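Local coordinates for protein periplasmic beta-glucosidase (Pseudomonas aeruginosa, PDB 6R5T) that probably hydrolyses terminal, non-reducing beta-D-glucosyl residues of beta-glucosides in the periplasm, releasing beta-D-glucose, as a member of glycoside hydrolase family 3, at residues K71-F75 with K321-F327. The protein carries 1 engineered substitution. Sequence-based numbering, arbitrary orientation.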
ATOM      1  N   LYS A  71     -28.987  19.149  37.510  1.00 18.93           N
ATOM      2  CA  LYS A  71     -29.658  17.857  37.249  1.00 21.02           C
ATOM      3  C   LYS A  71     -29.698  17.595  35.737  1.00 18.83           C
ATOM      4  O   LYS A  71     -30.706  17.116  35.250  1.00 20.97           O
ATOM      5  CB  LYS A  71     -31.059  17.856  37.885  1.00 23.89           C
ATOM      6  CG  LYS A  71     -30.963  18.167  39.389  1.00 27.64           C
ATOM      7  CD  LYS A  71     -32.237  18.430  40.109  1.00 32.76           C
ATOM      8  CE  LYS A  71     -31.986  18.779  41.567  1.00 32.80           C
ATOM      9  NZ  LYS A  71     -31.334  20.098  41.692  1.00 31.85           N
ATOM     10  N   ILE A  72     -28.625  17.918  35.022  1.00 19.65           N
ATOM     11  CA  ILE A  72     -28.579  17.651  33.555  1.00 17.03           C
ATOM     12  C   ILE A  72     -28.397  16.145  33.400  1.00 17.14           C
ATOM     13  O   ILE A  72     -27.427  15.588  33.909  1.00 18.26           O
ATOM     14  CB  ILE A  72     -27.451  18.456  32.880  1.00 18.23           C
ATOM     15  CG1 ILE A  72     -27.687  19.970  32.996  1.00 18.38           C
ATOM     16  CG2 ILE A  72     -27.317  18.026  31.434  1.00 15.57           C
ATOM     17  CD1 ILE A  72     -26.543  20.796  32.553  1.00 17.85           C
ATOM     18  N   PRO A  73     -29.302  15.465  32.664  1.00 17.05           N
ATOM     19  CA  PRO A  73     -29.226  14.016  32.531  1.00 16.82           C
ATOM     20  C   PRO A  73     -28.006  13.568  31.707  1.00 16.59           C
ATOM     21  O   PRO A  73     -27.506  14.331  30.872  1.00 16.17           O
ATOM     22  CB  PRO A  73     -30.462  13.622  31.767  1.00 17.64           C
ATOM     23  CG  PRO A  73     -30.770  14.831  30.973  1.00 18.42           C
ATOM     24  CD  PRO A  73     -30.423  16.005  31.893  1.00 17.80           C
ATOM     25  N   LEU A  74     -27.542  12.380  32.031  1.00 16.90           N
ATOM     26  CA  LEU A  74     -26.488  11.713  31.226  1.00 15.13           C
ATOM     27  C   LEU A  74     -27.139  11.175  29.972  1.00 14.50           C
ATOM     28  O   LEU A  74     -28.341  10.878  29.975  1.00 18.63           O
ATOM     29  CB  LEU A  74     -25.927  10.545  32.041  1.00 17.05           C
ATOM     30  CG  LEU A  74     -25.250  10.955  33.333  1.00 16.63           C
ATOM     31  CD1 LEU A  74     -25.134   9.755  34.236  1.00 18.53           C
ATOM     32  CD2 LEU A  74     -23.895  11.575  33.069  1.00 17.96           C
ATOM     33  N   PHE A  75     -26.308  10.966  28.951  1.00 15.70           N
ATOM     34  CA  PHE A  75     -26.625   9.902  27.971  1.00 15.07           C
ATOM     35  C   PHE A  75     -25.650   8.734  28.158  1.00 14.67           C
ATOM     36  O   PHE A  75     -24.538   8.892  28.689  1.00 14.85           O
ATOM     37  CB  PHE A  75     -26.713  10.432  26.539  1.00 15.21           C
ATOM     38  CG  PHE A  75     -25.417  10.779  25.869  1.00 15.85           C
ATOM     39  CD1 PHE A  75     -24.567   9.803  25.386  1.00 17.15           C
ATOM     40  CD2 PHE A  75     -25.081  12.094  25.619  1.00 16.55           C
ATOM     41  CE1 PHE A  75     -23.401  10.147  24.706  1.00 16.00           C
ATOM     42  CE2 PHE A  75     -23.913  12.447  24.968  1.00 16.99           C
ATOM     43  CZ  PHE A  75     -23.067  11.471  24.507  1.00 17.07           C
ATOM     44  N   LYS A 321     -28.680  15.643  23.914  1.00 14.45           N
ATOM     45  CA  LYS A 321     -29.554  15.168  25.005  1.00 15.49           C
ATOM     46  C   LYS A 321     -30.994  15.629  24.758  1.00 14.80           C
ATOM     47  O   LYS A 321     -31.911  14.856  25.068  1.00 16.79           O
ATOM     48  CB  LYS A 321     -29.000  15.720  26.296  1.00 16.29           C
ATOM     49  CG  LYS A 321     -27.664  15.103  26.668  1.00 15.53           C
ATOM     50  CD  LYS A 321     -27.062  15.633  27.957  1.00 14.87           C
ATOM     51  CE  LYS A 321     -25.798  14.890  28.312  1.00 16.44           C
ATOM     52  NZ  LYS A 321     -25.260  15.250  29.639  1.00 17.28           N
ATOM     53  N   TYR A 322     -31.156  16.830  24.233  1.00 16.33           N
ATOM     54  CA  TYR A 322     -32.491  17.412  23.945  1.00 17.39           C
ATOM     55  C   TYR A 322     -33.195  16.501  22.910  1.00 18.03           C
ATOM     56  O   TYR A 322     -34.299  16.008  23.134  1.00 18.08           O
ATOM     57  CB  TYR A 322     -32.320  18.864  23.499  1.00 19.02           C
ATOM     58  CG  TYR A 322     -33.618  19.582  23.210  1.00 21.21           C
ATOM     59  CD1 TYR A 322     -34.298  19.378  22.022  1.00 26.22           C
ATOM     60  CD2 TYR A 322     -34.150  20.458  24.139  1.00 25.03           C
ATOM     61  CE1 TYR A 322     -35.462  20.072  21.730  1.00 29.04           C
ATOM     62  CE2 TYR A 322     -35.341  21.113  23.888  1.00 28.11           C
ATOM     63  CZ  TYR A 322     -35.991  20.926  22.684  1.00 32.72           C
ATOM     64  OH  TYR A 322     -37.139  21.628  22.427  1.00 35.09           O
ATOM     65  N   ASP A 323     -32.480  16.190  21.815  1.00 18.10           N
ATOM     66  CA  ASP A 323     -33.050  15.383  20.714  1.00 20.50           C
ATOM     67  C   ASP A 323     -33.376  13.967  21.209  1.00 18.11           C
ATOM     68  O   ASP A 323     -34.371  13.402  20.700  1.00 18.75           O
ATOM     69  CB  ASP A 323     -32.131  15.351  19.505  1.00 18.32           C
ATOM     70  CG  ASP A 323     -32.043  16.666  18.775  1.00 20.42           C
ATOM     71  OD1 ASP A 323     -32.885  17.612  19.072  1.00 22.19           O
ATOM     72  OD2 ASP A 323     -31.090  16.796  17.947  1.00 25.01           O
ATOM     73  N   LEU A 324     -32.598  13.435  22.148  1.00 16.79           N
ATOM     74  CA  LEU A 324     -32.817  12.089  22.712  1.00 16.00           C
ATOM     75  C   LEU A 324     -34.010  12.042  23.687  1.00 16.94           C
ATOM     76  O   LEU A 324     -34.377  10.966  24.142  1.00 17.56           O
ATOM     77  CB  LEU A 324     -31.530  11.631  23.370  1.00 15.91           C
ATOM     78  CG  LEU A 324     -30.520  11.108  22.355  1.00 15.40           C
ATOM     79  CD1 LEU A 324     -29.160  10.996  22.974  1.00 17.05           C
ATOM     80  CD2 LEU A 324     -30.980   9.764  21.851  1.00 16.07           C
ATOM     81  N   GLY A 325     -34.568  13.199  24.007  1.00 16.67           N
ATOM     82  CA  GLY A 325     -35.751  13.307  24.879  1.00 18.38           C
ATOM     83  C   GLY A 325     -35.386  13.359  26.343  1.00 18.30           C
ATOM     84  O   GLY A 325     -36.285  13.199  27.188  1.00 20.23           O
ATOM     85  N   LEU A 326     -34.105  13.471  26.683  1.00 17.93           N
ATOM     86  CA  LEU A 326     -33.635  13.261  28.064  1.00 16.82           C
ATOM     87  C   LEU A 326     -33.986  14.458  28.953  1.00 16.88           C
ATOM     88  O   LEU A 326     -34.047  14.256  30.149  1.00 19.81           O
ATOM     89  CB  LEU A 326     -32.149  12.910  28.065  1.00 16.78           C
ATOM     90  CG  LEU A 326     -31.837  11.567  27.397  1.00 17.08           C
ATOM     91  CD1 LEU A 326     -30.327  11.461  27.153  1.00 18.56           C
ATOM     92  CD2 LEU A 326     -32.295  10.377  28.241  1.00 18.62           C
ATOM     93  N   PHE A 327     -34.185  15.629  28.398  1.00 18.35           N
ATOM     94  CA  PHE A 327     -34.652  16.777  29.232  1.00 20.36           C
ATOM     95  C   PHE A 327     -36.146  16.618  29.517  1.00 26.15           C
ATOM     96  O   PHE A 327     -36.591  17.077  30.569  1.00 27.76           O
ATOM     97  CB  PHE A 327     -34.367  18.114  28.594  1.00 20.02           C
ATOM     98  CG  PHE A 327     -32.921  18.494  28.639  1.00 17.93           C
ATOM     99  CD1 PHE A 327     -32.337  18.820  29.850  1.00 18.46           C
ATOM    100  CD2 PHE A 327     -32.135  18.470  27.508  1.00 17.92           C
ATOM    101  CE1 PHE A 327     -30.998  19.156  29.940  1.00 20.49           C
ATOM    102  CE2 PHE A 327     -30.810  18.849  27.583  1.00 19.39           C
ATOM    103  CZ  PHE A 327     -30.222  19.146  28.797  1.00 19.27           C
TER
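Lys321, in the last turn of helix 307-323, sends its side chain across to the backbone of Pro73. The chain is extended all the way beyond CG, which carries NZ to Pro73 O, where it donates a hydrogen bond over 2.7 Å. The C=O...N angle is 148°, with the donor tilted 18° from the carbonyl plane. Two further acceptors, Gln22 OE1 and Gly47 O, hold the same buried ammonium group, so three oxygens grip it and probably spread its charge. On the way, the aliphatic part of Lys321 crosses Phe75 at about a right angle, its CE 3.9 Å from Phe75 CD2, while CG2 of Ile72 comes near NZ. Leu324 touches more lightly, CD1 reaching Phe75 CB at 4.4 Å. Gly325, with positive phi, turns the chain out of the helix. Its N bonds back to Tyr322 O and Leu326 N to Lys321 O, which closes the last turn as a Schellman motif and delivers Leu326 to the loop 71-75. There Leu326 CB packs on Pro73 CG at 3.7 Å. The CD1 branch of Leu326 sits against Phe75 CB at 3.8 Å and also lies close to Leu74 O. Phe327 follows, its side chain crossing that of Pro73 at about a right angle; CE1 is 3.8 Å from Pro73 CD, and CZ meets Ile72 CG2 at 4.1 Å. Phe6 and Leu10 of helix 2-12 also pack against this ring. The contact thus joins the C-terminal end of helix 307-323 to the loop leading from helix 55-65 into strand 75-78, with apolar contacts of Pro73, Phe75, Leu326 and Phe327 beside one buried lysine-to-carbonyl bond, in the TIM-barrel-like N-terminal domain of family 3 glycosidases, where helices surround a core of parallel strands.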